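PDB 3KN3: putative periplasmic protein, which probably binds a small solute in the periplasm through a two-lobed periplasmic binding protein fold, and can hold glutathione in its site. Local coordinates for residues A[45-50]-A[56-61]; A[68-73]-A[204-209]. One frame throughout, in Å; residues are numbered along the deposited sequence.

Contact 1: A[45-50]-A[56-61]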
loop_
_atom_site.group_PDB
_atom_site.type_symbol
_atom_site.label_atom_id
_atom_site.label_comp_id
_atom_site.label_asym_id
_atom_site.label_seq_id
_atom_site.Cartn_x
_atom_site.Cartn_y
_atom_site.Cartn_z
ATOM N N ASN A 45 13.965 1.486 -10.300
ATOM C CA ASN A 45 14.968 0.427 -10.453
ATOM C C ASN A 45 14.379 -0.995 -10.401
ATOM O O ASN A 45 14.877 -1.891 -11.076
ATOM C CB ASN A 45 16.092 0.595 -9.424
ATOM C CG ASN A 45 17.054 1.727 -9.784
ATOM O OD1 ASN A 45 17.668 2.323 -8.908
ATOM N ND2 ASN A 45 17.193 2.014 -11.079
ATOM N N ALA A 46 13.326 -1.193 -9.604
ATOM C CA ALA A 46 12.650 -2.488 -9.561
ATOM C C ALA A 46 12.065 -2.782 -10.935
ATOM O O ALA A 46 12.255 -3.873 -11.478
ATOM C CB ALA A 46 11.569 -2.528 -8.490
ATOM N N LEU A 47 11.381 -1.795 -11.509
ATOM C CA LEU A 47 10.838 -1.952 -12.852
ATOM C C LEU A 47 11.941 -2.090 -13.896
ATOM O O LEU A 47 11.846 -2.931 -14.800
ATOM C CB LEU A 47 9.911 -0.799 -13.204
ATOM C CG LEU A 47 8.757 -0.667 -12.208
ATOM C CD1 LEU A 47 7.988 0.590 -12.519
ATOM C CD2 LEU A 47 7.826 -1.904 -12.231
ATOM N N LYS A 48 12.992 -1.287 -13.758
ATOM C CA LYS A 48 14.092 -1.330 -14.711
ATOM C C LYS A 48 14.716 -2.736 -14.724
ATOM O O LYS A 48 15.187 -3.199 -15.754
ATOM C CB LYS A 48 15.121 -0.226 -14.433
ATOM C CG LYS A 48 15.978 0.151 -15.637
ATOM C CD LYS A 48 16.705 1.482 -15.434
ATOM C CE LYS A 48 17.692 1.434 -14.257
ATOM N NZ LYS A 48 18.553 2.660 -14.133
ATOM N N LEU A 49 14.654 -3.429 -13.592
ATOM C CA LEU A 49 15.245 -4.759 -13.494
ATOM C C LEU A 49 14.465 -5.748 -14.353
ATOM O O LEU A 49 15.047 -6.621 -15.003
ATOM C CB LEU A 49 15.330 -5.231 -12.041
ATOM C CG LEU A 49 16.538 -4.729 -11.247
ATOM C CD1 LEU A 49 16.367 -4.959 -9.750
ATOM C CD2 LEU A 49 17.781 -5.442 -11.746
ATOM N N GLY A 50 13.149 -5.586 -14.369
ATOM C CA GLY A 50 12.312 -6.373 -15.241
ATOM C C GLY A 50 12.488 -5.960 -16.691
ATOM O O GLY A 50 12.407 -6.780 -17.603
ATOM N N ASP A 56 12.533 -12.521 -12.926
ATOM C CA ASP A 56 11.405 -13.236 -13.500
ATOM C C ASP A 56 10.115 -12.465 -13.265
ATOM O O ASP A 56 9.257 -12.413 -14.141
ATOM C CB ASP A 56 11.320 -14.638 -12.905
ATOM C CG ASP A 56 12.653 -15.389 -12.993
ATOM O OD1 ASP A 56 13.227 -15.450 -14.114
ATOM O OD2 ASP A 56 13.120 -15.904 -11.943
ATOM N N VAL A 57 9.996 -11.865 -12.080
ATOM C CA VAL A 57 8.827 -11.075 -11.710
ATOM C C VAL A 57 9.201 -9.815 -10.956
ATOM O O VAL A 57 10.271 -9.714 -10.370
ATOM C CB VAL A 57 7.827 -11.838 -10.801
ATOM C CG1 VAL A 57 7.204 -12.986 -11.535
ATOM C CG2 VAL A 57 8.516 -12.290 -9.521
ATOM N N VAL A 58 8.247 -8.894 -10.940
ATOM C CA VAL A 58 8.400 -7.572 -10.378
ATOM C C VAL A 58 7.259 -7.372 -9.368
ATOM O O VAL A 58 6.141 -7.848 -9.580
ATOM C CB VAL A 58 8.376 -6.527 -11.529
ATOM C CG1 VAL A 58 7.478 -5.383 -11.209
ATOM C CG2 VAL A 58 9.789 -6.058 -11.859
ATOM N N PHE A 59 7.542 -6.715 -8.252
ATOM C CA PHE A 59 6.562 -6.627 -7.176
ATOM C C PHE A 59 6.583 -5.249 -6.545
ATOM O O PHE A 59 7.460 -4.942 -5.741
ATOM C CB PHE A 59 6.858 -7.676 -6.120
ATOM C CG PHE A 59 5.749 -7.886 -5.143
ATOM C CD1 PHE A 59 4.429 -7.751 -5.531
ATOM C CD2 PHE A 59 6.023 -8.238 -3.832
ATOM C CE1 PHE A 59 3.383 -7.969 -4.618
ATOM C CE2 PHE A 59 4.992 -8.454 -2.916
ATOM C CZ PHE A 59 3.667 -8.326 -3.314
ATOM N N VAL A 60 5.610 -4.421 -6.909
ATOM C CA VAL A 60 5.677 -3.005 -6.584
ATOM C C VAL A 60 4.364 -2.443 -6.047
ATOM O O VAL A 60 3.378 -3.164 -5.833
ATOM C CB VAL A 60 6.134 -2.165 -7.804
ATOM C CG1 VAL A 60 7.558 -2.559 -8.232
ATOM C CG2 VAL A 60 5.146 -2.315 -8.977
ATOM N N HIS A 61 4.362 -1.133 -5.845
ATOM C CA HIS A 61 3.328 -0.496 -5.064
ATOM C C HIS A 61 3.103 0.897 -5.607
ATOM O O HIS A 61 3.192 1.872 -4.869
ATOM C CB HIS A 61 3.791 -0.435 -3.609
ATOM C CG HIS A 61 2.742 0.034 -2.648
ATOM N ND1 HIS A 61 2.900 1.156 -1.867
ATOM C CD2 HIS A 61 1.528 -0.480 -2.335
ATOM C CE1 HIS A 61 1.824 1.320 -1.111
ATOM N NE2 HIS A 61 0.978 0.344 -1.380
#
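A46, L47 and G50 of helix 43-51 pack on V58 and V60 of strand 57-60, a helix-on-sheet layer in one lobe of a periplasmic binding protein fold. The axes of helix segment 45-50 and strand 57-60 run nearly antiparallel, at 165°, with a closest approach of 8.1 Å. V58 and V60 both point their CB at the helix. Contact is by van der Waals packing.

V58 splits its two methyls. CG1 meets L47 CD2 at 3.6 Å, and the two side chains cross at about a right angle. CG2 turns instead to the helix backbone and lies 3.3 Å from A46 O. That carbonyl also takes weak bonds from the N of L49 and of G50. Next to it, G50 brings bare backbone to the strand, with its N 4.2 Å from V58 CG2. A CB on G50 would come tight against the same methyl.

The helix belongs to a beta-alpha-beta crossover. It joins strand 35-41 to strand 57-60, and strand 6-12 lies between them in the sheet, parallel to both. L49 of the helix touches A10 of that middle strand. On the other side of strand 57-60, F59 packs on M9 and on L20 and L21 of helix 20-32.

V60 uses one branch for the helix. Its CG1 stands anti to the carbonyl carbon (chi1 -63°) and touches A46 CB at 4.0 Å. L47 CD2 is 4.1 Å from the same CG1, so this methyl of L47 bridges V58 and V60. Just past V60 comes H61, a residue of the glutathione site. Its NE2 is hydrogen-bonded to N201 OD1, and its ring stacks with that of Y203.

Contact 2: A[68-73]-A[204-209]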
loop_
_atom_site.group_PDB
_atom_site.type_symbol
_atom_site.label_atom_id
_atom_site.label_comp_id
_atom_site.label_asym_id
_atom_site.label_seq_id
_atom_site.Cartn_x
_atom_site.Cartn_y
_atom_site.Cartn_z
ATOM N N GLU A 68 1.620 2.024 -16.863
ATOM C CA GLU A 68 2.595 2.381 -17.891
ATOM C C GLU A 68 3.368 1.154 -18.315
ATOM O O GLU A 68 3.523 0.868 -19.504
ATOM C CB GLU A 68 3.612 3.352 -17.309
ATOM C CG GLU A 68 3.030 4.620 -16.797
ATOM C CD GLU A 68 3.207 5.723 -17.789
ATOM O OE1 GLU A 68 2.629 6.810 -17.572
ATOM O OE2 GLU A 68 3.927 5.491 -18.790
ATOM N N TYR A 69 3.882 0.461 -17.303
ATOM C CA TYR A 69 4.728 -0.701 -17.468
ATOM C C TYR A 69 4.069 -1.735 -18.369
ATOM O O TYR A 69 4.654 -2.157 -19.363
ATOM C CB TYR A 69 5.000 -1.308 -16.096
ATOM C CG TYR A 69 6.239 -2.164 -15.994
ATOM C CD1 TYR A 69 7.500 -1.609 -16.162
ATOM C CD2 TYR A 69 6.150 -3.520 -15.683
ATOM C CE1 TYR A 69 8.634 -2.372 -16.044
ATOM C CE2 TYR A 69 7.270 -4.293 -15.567
ATOM C CZ TYR A 69 8.518 -3.716 -15.749
ATOM O OH TYR A 69 9.657 -4.474 -15.630
ATOM N N VAL A 70 2.851 -2.138 -18.010
ATOM C CA VAL A 70 2.079 -3.103 -18.799
ATOM C C VAL A 70 1.925 -2.625 -20.228
ATOM O O VAL A 70 2.177 -3.348 -21.192
ATOM C CB VAL A 70 0.669 -3.256 -18.225
ATOM C CG1 VAL A 70 -0.150 -4.233 -19.069
ATOM C CG2 VAL A 70 0.742 -3.688 -16.783
ATOM N N GLU A 71 1.493 -1.382 -20.340
ATOM C CA GLU A 71 1.352 -0.701 -21.612
ATOM C C GLU A 71 2.594 -0.776 -22.510
ATOM O O GLU A 71 2.499 -1.165 -23.678
ATOM C CB GLU A 71 1.028 0.754 -21.332
ATOM C CG GLU A 71 0.807 1.553 -22.556
ATOM C CD GLU A 71 -0.462 2.328 -22.450
ATOM O OE1 GLU A 71 -1.019 2.676 -23.508
ATOM O OE2 GLU A 71 -0.911 2.562 -21.306
ATOM N N LYS A 72 3.742 -0.376 -21.956
ATOM C CA LYS A 72 5.014 -0.352 -22.679
ATOM C C LYS A 72 5.396 -1.749 -23.174
ATOM O O LYS A 72 6.213 -1.896 -24.084
ATOM C CB LYS A 72 6.127 0.192 -21.766
ATOM C CG LYS A 72 6.822 1.482 -22.240
ATOM C CD LYS A 72 6.220 2.735 -21.602
ATOM C CE LYS A 72 6.941 3.135 -20.326
ATOM N NZ LYS A 72 8.323 3.604 -20.610
ATOM N N GLY A 73 4.811 -2.772 -22.559
ATOM C CA GLY A 73 5.084 -4.146 -22.939
ATOM C C GLY A 73 6.083 -4.836 -22.028
ATOM O O GLY A 73 6.529 -5.945 -22.303
ATOM N N SER A 204 1.303 -4.899 -6.426
ATOM C CA SER A 204 1.115 -5.609 -7.681
ATOM C C SER A 204 2.296 -6.475 -8.065
ATOM O O SER A 204 3.436 -6.018 -8.032
ATOM C CB SER A 204 0.867 -4.616 -8.807
ATOM O OG SER A 204 -0.324 -3.901 -8.584
ATOM N N ILE A 205 2.009 -7.722 -8.436
ATOM C CA ILE A 205 2.997 -8.615 -9.012
ATOM C C ILE A 205 2.780 -8.590 -10.499
ATOM O O ILE A 205 1.648 -8.674 -10.956
ATOM C CB ILE A 205 2.805 -10.061 -8.543
ATOM C CG1 ILE A 205 2.832 -10.134 -7.026
ATOM C CG2 ILE A 205 3.904 -10.969 -9.094
ATOM C CD1 ILE A 205 2.437 -11.478 -6.506
HETATM N N MSE A 206 3.856 -8.446 -11.258
HETATM C CA MSE A 206 3.784 -8.611 -12.705
HETATM C C MSE A 206 4.907 -9.522 -13.165
HETATM O O MSE A 206 6.016 -9.483 -12.622
HETATM C CB MSE A 206 3.894 -7.270 -13.426
HETATM C CG MSE A 206 2.733 -6.333 -13.160
HETATM SE SE MSE A 206 3.125 -4.500 -13.729
HETATM C CE MSE A 206 1.373 -3.695 -13.521
ATOM N N ALA A 207 4.614 -10.333 -14.169
ATOM C CA ALA A 207 5.610 -11.194 -14.767
ATOM C C ALA A 207 6.392 -10.426 -15.796
ATOM O O ALA A 207 5.874 -9.546 -16.475
ATOM C CB ALA A 207 4.970 -12.407 -15.407
ATOM N N VAL A 208 7.662 -10.770 -15.901
ATOM C CA VAL A 208 8.485 -10.217 -16.937
ATOM C C VAL A 208 8.016 -10.802 -18.269
ATOM O O VAL A 208 7.852 -12.009 -18.405
ATOM C CB VAL A 208 9.997 -10.477 -16.629
ATOM C CG1 VAL A 208 10.827 -10.522 -17.897
ATOM C CG2 VAL A 208 10.511 -9.410 -15.682
ATOM N N ASN A 209 7.775 -9.935 -19.241
ATOM C CA ASN A 209 7.309 -10.367 -20.550
ATOM C C ASN A 209 8.275 -11.312 -21.255
ATOM O O ASN A 209 9.362 -10.904 -21.647
ATOM C CB ASN A 209 7.063 -9.154 -21.435
ATOM C CG ASN A 209 6.321 -9.509 -22.701
ATOM O OD1 ASN A 209 6.115 -10.686 -23.002
ATOM N ND2 ASN A 209 5.912 -8.491 -23.454
#
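M206 of strand 202-208 reaches across to Y69 and V70 of helix 63-72, where this helix packs on the sheet of one lobe of the periplasmic binding protein fold. Residue 206 is selenomethionine in this crystal. Its CB points toward the helix. CG lies anti to the carbonyl carbon (chi1 -65°), and the chain beyond is extended, which carries the tip to the helix surface. SE lies 3.7 Å from Y69 CD2 and 5.0 Å from the ring centroid, an oblique Met-aromatic contact. Y69 and M206 lie side by side, pointing opposite ways. SE is also 4.0 Å from V70 CG2. The terminal CE goes closer to that methyl, at 3.3 Å, with the V70 and M206 side chains at about a right angle. The polar end of Y69 is held elsewhere: its OH bonds to L47 O.

A Schellman motif ends the helix. G73 has positive phi (100°) and its N is bonded back to V70 O and weakly to Y69 O. With this backbone a CB would collide with K72 O, reason enough for a glycine. N209, just past the strand, takes up G73 O through its side-chain amide, while its OD1 accepts from K211 N. A leucine in its place would probably leave G73 O without this donor and K211 N without its acceptor. The ND2 to G73 O bond measures 2.9 Å and is nearly straight at 168°, with the oxygen almost in the N209 amide plane.

In the fold
Contacts 1 and 2 have centres 9 Å apart and share one sheet, in which strands 57-60 and 202-208 are antiparallel neighbours. V60 O and S204 N lie 2.8 Å apart, a probable hydrogen bond, and backbone hydrogen bonding joins V58 and M206 further along. The helices 43-51 and 63-72 meet on the same side of this sheet. There Y69 of contact 2 touches V58 of contact 1, and the 2.8 Å hydrogen bond from Y69 OH to L47 O ties the two contacts together. Contact 1 holds H61 of the glutathione site, which has no ligand in this model. The L47 side chain is about 4 Å from that of T43, and the Y69 side chain about 8 Å.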